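Local coordinates for protein cysteine desulfurase (Thermococcus onnurineus, PDB 5B89) that probably releases sulfur from L-cysteine with the help of pyridoxal 5'-phosphate, passing it to a sulfur carrier and leaving L-alanine, at residues A95-S109 with G243-D255. Numbering follows the deposited sequence.
Sequences AKFEEIVFTKNTSES and GIGVLYIREEFFD. With PLP (pyridoxal-5'-phosphate), chain G.
Strands 100-103 and 245-249 pair antiparallel at one margin of the chain's seven-stranded mixed sheet, Val-101 and Leu-247 exchanging backbone hydrogen bonds (each N to the other's O, 2.8 Å). Thr-103 and Gly-245 form the next hydrogen-bonded pair; any side chain on Gly-245 would run into Thr-103 OG1 and Asn-105 CA. Between these two pairs, Phe-102 lies alongside Val-246, its ring edge turned to Gly-245 O, while Ile-244 CD1 comes within 3.6 Å of Phe-102 CD1, apolar groups suited to the side covered by helix 291-307. This is the large sheet of the PLP-dependent aminotransferase fold, and strand 100-103 leads into helix 106-117, where Ser-107 N and OG both hold phosphate oxygen O3P of PLP. Asn-105 caps that helix, its OD1 taking Glu-108 N at 2.7 Å. At the far end, Glu-99, CG beside its backbone N (chi1 -66°) and chain extended, offers the anti side of each oxygen: OE1 to Glu-251 N (2.8 Å), OE2 to Lys-96 N; OE2 also lies at Tyr-248's ring edge. Shortening it to alanine is likely to leave both amides without their acceptor and open a gap beside that ring. Lys-96, long enough to reach across this exposed margin, brings NZ to the syn side of Glu-251 OE2 (2.8 Å), a salt bridge.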
# COMPACT_ATOMS: atom_id res chain seq x y z
N ALA B 95 -14.32 11.03 -12.44
CA ALA B 95 -14.52 9.65 -12.82
C ALA B 95 -15.79 9.05 -12.21
O ALA B 95 -16.34 9.67 -11.29
CB ALA B 95 -13.33 8.85 -12.32
N LYS B 96 -16.13 7.88 -12.66
CA LYS B 96 -17.20 7.10 -12.02
C LYS B 96 -16.56 6.35 -10.84
O LYS B 96 -15.36 5.99 -10.88
CB LYS B 96 -17.80 6.10 -12.95
CG LYS B 96 -18.46 6.74 -14.24
CD LYS B 96 -19.06 5.63 -15.11
CE LYS B 96 -19.75 6.16 -16.38
NZ LYS B 96 -20.52 5.04 -16.99
N PHE B 97 -17.40 6.04 -9.87
CA PHE B 97 -16.98 5.18 -8.70
C PHE B 97 -16.22 4.00 -9.13
O PHE B 97 -15.12 3.71 -8.56
CB PHE B 97 -18.30 4.74 -8.03
CG PHE B 97 -18.09 3.88 -6.78
CD1 PHE B 97 -17.92 4.48 -5.55
CD2 PHE B 97 -18.11 2.51 -6.86
CE1 PHE B 97 -17.78 3.66 -4.42
CE2 PHE B 97 -17.92 1.71 -5.71
CZ PHE B 97 -17.79 2.33 -4.53
N GLU B 98 -16.69 3.19 -10.07
CA GLU B 98 -16.08 1.95 -10.40
C GLU B 98 -14.73 1.99 -11.14
O GLU B 98 -14.10 0.98 -11.32
CB GLU B 98 -17.04 1.06 -11.19
CG GLU B 98 -17.55 1.63 -12.46
CD GLU B 98 -18.89 2.33 -12.23
OE1 GLU B 98 -19.20 3.06 -11.24
OE2 GLU B 98 -19.62 2.20 -13.31
N GLU B 99 -14.41 3.21 -11.56
CA GLU B 99 -13.16 3.41 -12.30
C GLU B 99 -11.97 3.74 -11.36
O GLU B 99 -10.86 3.94 -11.89
CB GLU B 99 -13.30 4.55 -13.29
CG GLU B 99 -14.31 4.24 -14.42
CD GLU B 99 -14.70 5.43 -15.31
OE1 GLU B 99 -14.75 5.18 -16.61
OE2 GLU B 99 -14.88 6.55 -14.80
N ILE B 100 -12.24 3.84 -10.06
CA ILE B 100 -11.18 4.17 -9.06
C ILE B 100 -10.65 2.95 -8.36
O ILE B 100 -11.48 2.22 -7.76
CB ILE B 100 -11.66 5.19 -8.07
CG1 ILE B 100 -12.13 6.53 -8.72
CG2 ILE B 100 -10.66 5.43 -6.96
CD1 ILE B 100 -11.02 7.16 -9.49
N VAL B 101 -9.34 2.70 -8.47
CA VAL B 101 -8.68 1.59 -7.76
C VAL B 101 -7.69 2.22 -6.77
O VAL B 101 -6.90 3.10 -7.12
CB VAL B 101 -7.95 0.70 -8.73
CG1 VAL B 101 -7.08 -0.42 -8.12
CG2 VAL B 101 -8.94 0.03 -9.74
N PHE B 102 -7.66 1.74 -5.53
CA PHE B 102 -6.66 2.16 -4.59
C PHE B 102 -5.45 1.27 -4.65
O PHE B 102 -5.49 0.05 -4.69
CB PHE B 102 -7.24 2.21 -3.17
CG PHE B 102 -8.26 3.28 -2.96
CD1 PHE B 102 -7.86 4.60 -3.06
CD2 PHE B 102 -9.59 3.02 -2.63
CE1 PHE B 102 -8.77 5.63 -2.88
CE2 PHE B 102 -10.47 4.07 -2.41
CZ PHE B 102 -10.08 5.36 -2.47
N THR B 103 -4.31 1.95 -4.60
CA THR B 103 -2.98 1.37 -4.62
C THR B 103 -2.15 1.97 -3.48
O THR B 103 -2.67 2.65 -2.68
CB THR B 103 -2.25 1.71 -5.95
OG1 THR B 103 -2.07 3.11 -6.02
CG2 THR B 103 -3.10 1.28 -7.12
N LYS B 104 -0.86 1.69 -3.45
CA LYS B 104 -0.04 2.26 -2.38
C LYS B 104 0.55 3.62 -2.70
O LYS B 104 0.86 4.36 -1.85
CB LYS B 104 1.06 1.30 -1.87
CG LYS B 104 2.36 1.40 -2.56
CD LYS B 104 3.46 0.66 -1.79
CE LYS B 104 3.20 -0.81 -1.97
NZ LYS B 104 3.15 -1.19 -3.43
N ASN B 105 0.69 3.89 -3.97
CA ASN B 105 1.28 5.13 -4.47
C ASN B 105 1.20 5.19 -6.00
O ASN B 105 0.78 4.28 -6.61
CB ASN B 105 2.76 5.28 -4.01
CG ASN B 105 3.63 4.09 -4.40
OD1 ASN B 105 3.44 3.47 -5.37
ND2 ASN B 105 4.59 3.81 -3.57
N THR B 106 1.65 6.30 -6.55
CA THR B 106 1.63 6.47 -8.03
C THR B 106 2.45 5.43 -8.69
O THR B 106 2.11 4.90 -9.74
CB THR B 106 2.13 7.86 -8.43
OG1 THR B 106 1.24 8.88 -7.96
CG2 THR B 106 2.31 8.02 -9.87
N SER B 107 3.61 5.12 -8.09
CA SER B 107 4.55 4.16 -8.68
C SER B 107 3.86 2.77 -8.83
O SER B 107 3.96 2.17 -9.97
CB SER B 107 5.77 4.00 -7.83
OG SER B 107 6.44 5.28 -7.73
N GLU B 108 3.17 2.29 -7.81
CA GLU B 108 2.39 1.04 -7.91
C GLU B 108 1.37 1.20 -9.07
O GLU B 108 1.28 0.33 -9.95
CB GLU B 108 1.72 0.62 -6.63
CG GLU B 108 0.93 -0.66 -6.77
CD GLU B 108 0.08 -0.99 -5.52
OE1 GLU B 108 0.47 -0.63 -4.41
OE2 GLU B 108 -0.86 -1.80 -5.65
N SER B 109 0.60 2.31 -9.07
CA SER B 109 -0.39 2.49 -10.12
C SER B 109 0.17 2.40 -11.53
O SER B 109 -0.39 1.65 -12.38
CB SER B 109 -1.02 3.84 -9.97
OG SER B 109 -1.74 3.98 -8.76
N GLY B 243 1.01 5.81 1.89
CA GLY B 243 0.48 4.51 1.67
C GLY B 243 -0.82 4.37 0.92
O GLY B 243 -1.43 3.32 0.86
N ILE B 244 -1.22 5.51 0.27
CA ILE B 244 -2.45 5.45 -0.54
C ILE B 244 -2.24 6.15 -1.85
O ILE B 244 -1.87 7.32 -1.92
CB ILE B 244 -3.67 6.02 0.24
CG1 ILE B 244 -4.97 5.72 -0.45
CG2 ILE B 244 -3.52 7.47 0.64
CD1 ILE B 244 -5.43 4.28 -0.38
N GLY B 245 -2.43 5.44 -2.88
CA GLY B 245 -2.42 5.96 -4.24
C GLY B 245 -3.71 5.65 -4.92
O GLY B 245 -4.53 4.84 -4.50
N VAL B 246 -3.86 6.23 -6.12
CA VAL B 246 -5.05 6.02 -6.96
C VAL B 246 -4.61 5.63 -8.36
O VAL B 246 -3.65 6.17 -8.88
CB VAL B 246 -5.91 7.30 -6.96
CG1 VAL B 246 -7.04 7.18 -8.01
CG2 VAL B 246 -6.46 7.61 -5.62
N LEU B 247 -5.33 4.66 -8.90
CA LEU B 247 -5.28 4.32 -10.31
C LEU B 247 -6.69 4.44 -10.86
O LEU B 247 -7.62 3.72 -10.46
CB LEU B 247 -4.72 2.96 -10.56
CG LEU B 247 -4.75 2.47 -12.07
CD1 LEU B 247 -3.97 3.40 -12.88
CD2 LEU B 247 -4.30 1.04 -12.14
N TYR B 248 -6.86 5.38 -11.82
CA TYR B 248 -8.07 5.45 -12.61
C TYR B 248 -7.94 4.63 -13.83
O TYR B 248 -6.93 4.69 -14.53
CB TYR B 248 -8.29 6.92 -13.04
CG TYR B 248 -9.26 7.17 -14.20
CD1 TYR B 248 -10.62 7.10 -14.00
CD2 TYR B 248 -8.78 7.38 -15.43
CE1 TYR B 248 -11.48 7.37 -15.00
CE2 TYR B 248 -9.63 7.63 -16.46
CZ TYR B 248 -10.97 7.59 -16.23
OH TYR B 248 -11.95 7.84 -17.26
N ILE B 249 -8.96 3.80 -14.03
CA ILE B 249 -9.11 2.93 -15.22
C ILE B 249 -10.40 3.23 -15.88
O ILE B 249 -11.50 3.00 -15.35
CB ILE B 249 -9.11 1.46 -14.84
CG1 ILE B 249 -7.85 1.05 -14.04
CG2 ILE B 249 -9.32 0.58 -16.06
CD1 ILE B 249 -7.90 -0.32 -13.45
N ARG B 250 -10.34 3.87 -17.07
CA ARG B 250 -11.61 4.14 -17.77
C ARG B 250 -12.34 2.84 -18.17
O ARG B 250 -11.75 1.85 -18.53
CB ARG B 250 -11.21 4.95 -19.03
CG ARG B 250 -12.42 5.48 -19.81
CD ARG B 250 -12.17 6.66 -20.71
NE ARG B 250 -11.51 6.12 -21.79
CZ ARG B 250 -12.10 5.77 -22.96
NH1 ARG B 250 -13.44 5.76 -23.10
NH2 ARG B 250 -11.31 5.37 -23.98
N GLU B 251 -13.66 2.94 -17.98
CA GLU B 251 -14.49 1.75 -18.09
C GLU B 251 -14.39 0.97 -19.38
O GLU B 251 -14.54 -0.24 -19.42
CB GLU B 251 -15.95 2.10 -17.76
CG GLU B 251 -16.65 2.98 -18.70
CD GLU B 251 -18.12 3.30 -18.31
OE1 GLU B 251 -18.68 2.58 -17.47
OE2 GLU B 251 -18.62 4.28 -18.84
N GLU B 252 -14.09 1.70 -20.47
CA GLU B 252 -13.85 1.01 -21.66
C GLU B 252 -12.75 -0.01 -21.67
O GLU B 252 -12.68 -0.93 -22.52
CB GLU B 252 -13.73 1.97 -22.81
CG GLU B 252 -12.38 2.23 -23.34
CD GLU B 252 -12.44 2.74 -24.80
OE1 GLU B 252 -11.67 2.24 -25.69
OE2 GLU B 252 -13.28 3.64 -25.06
N PHE B 253 -11.78 0.01 -20.69
CA PHE B 253 -10.77 -0.96 -20.52
C PHE B 253 -11.03 -2.06 -19.54
O PHE B 253 -10.17 -2.92 -19.38
CB PHE B 253 -9.44 -0.22 -20.13
CG PHE B 253 -8.99 0.67 -21.24
CD1 PHE B 253 -8.16 0.19 -22.27
CD2 PHE B 253 -9.48 1.95 -21.31
CE1 PHE B 253 -7.81 1.04 -23.33
CE2 PHE B 253 -9.14 2.75 -22.38
CZ PHE B 253 -8.33 2.29 -23.35
N PHE B 254 -12.24 -2.12 -18.96
CA PHE B 254 -12.49 -3.24 -17.99
C PHE B 254 -12.37 -4.61 -18.67
O PHE B 254 -12.02 -5.54 -17.98
CB PHE B 254 -13.84 -3.05 -17.37
CG PHE B 254 -14.01 -1.86 -16.48
CD1 PHE B 254 -12.92 -1.08 -15.97
CD2 PHE B 254 -15.25 -1.46 -16.01
CE1 PHE B 254 -13.17 -0.08 -15.05
CE2 PHE B 254 -15.47 -0.44 -15.13
CZ PHE B 254 -14.37 0.26 -14.63
N ASP B 255 -12.65 -4.75 -19.97
CA ASP B 255 -12.56 -6.10 -20.66
C ASP B 255 -11.18 -6.36 -21.25
O ASP B 255 -10.98 -7.33 -21.94
CB ASP B 255 -13.61 -6.17 -21.84
CG ASP B 255 -15.05 -6.30 -21.35
OD1 ASP B 255 -15.25 -6.72 -20.19
OD2 ASP B 255 -15.98 -5.94 -22.11
N1 PLP G . 5.71 10.83 -10.76
C2 PLP G . 5.91 12.14 -10.45
C2A PLP G . 5.79 13.22 -11.50
C3 PLP G . 6.26 12.43 -9.11
O3 PLP G . 6.45 13.72 -8.75
C4 PLP G . 6.32 11.39 -8.15
C4A PLP G . 6.78 11.76 -6.69
C5 PLP G . 6.02 10.06 -8.57
C6 PLP G . 5.73 9.78 -9.89
C5A PLP G . 6.13 8.94 -7.55
O4P PLP G . 5.08 9.11 -6.55
P PLP G . 5.17 8.05 -5.41
O1P PLP G . 4.11 8.46 -4.50
O2P PLP G . 6.56 8.22 -4.81
O3P PLP G . 5.03 6.73 -6.00
O HOH W 1 -2.61 0.67 -0.58
O HOH W 2 2.80 5.93 -0.25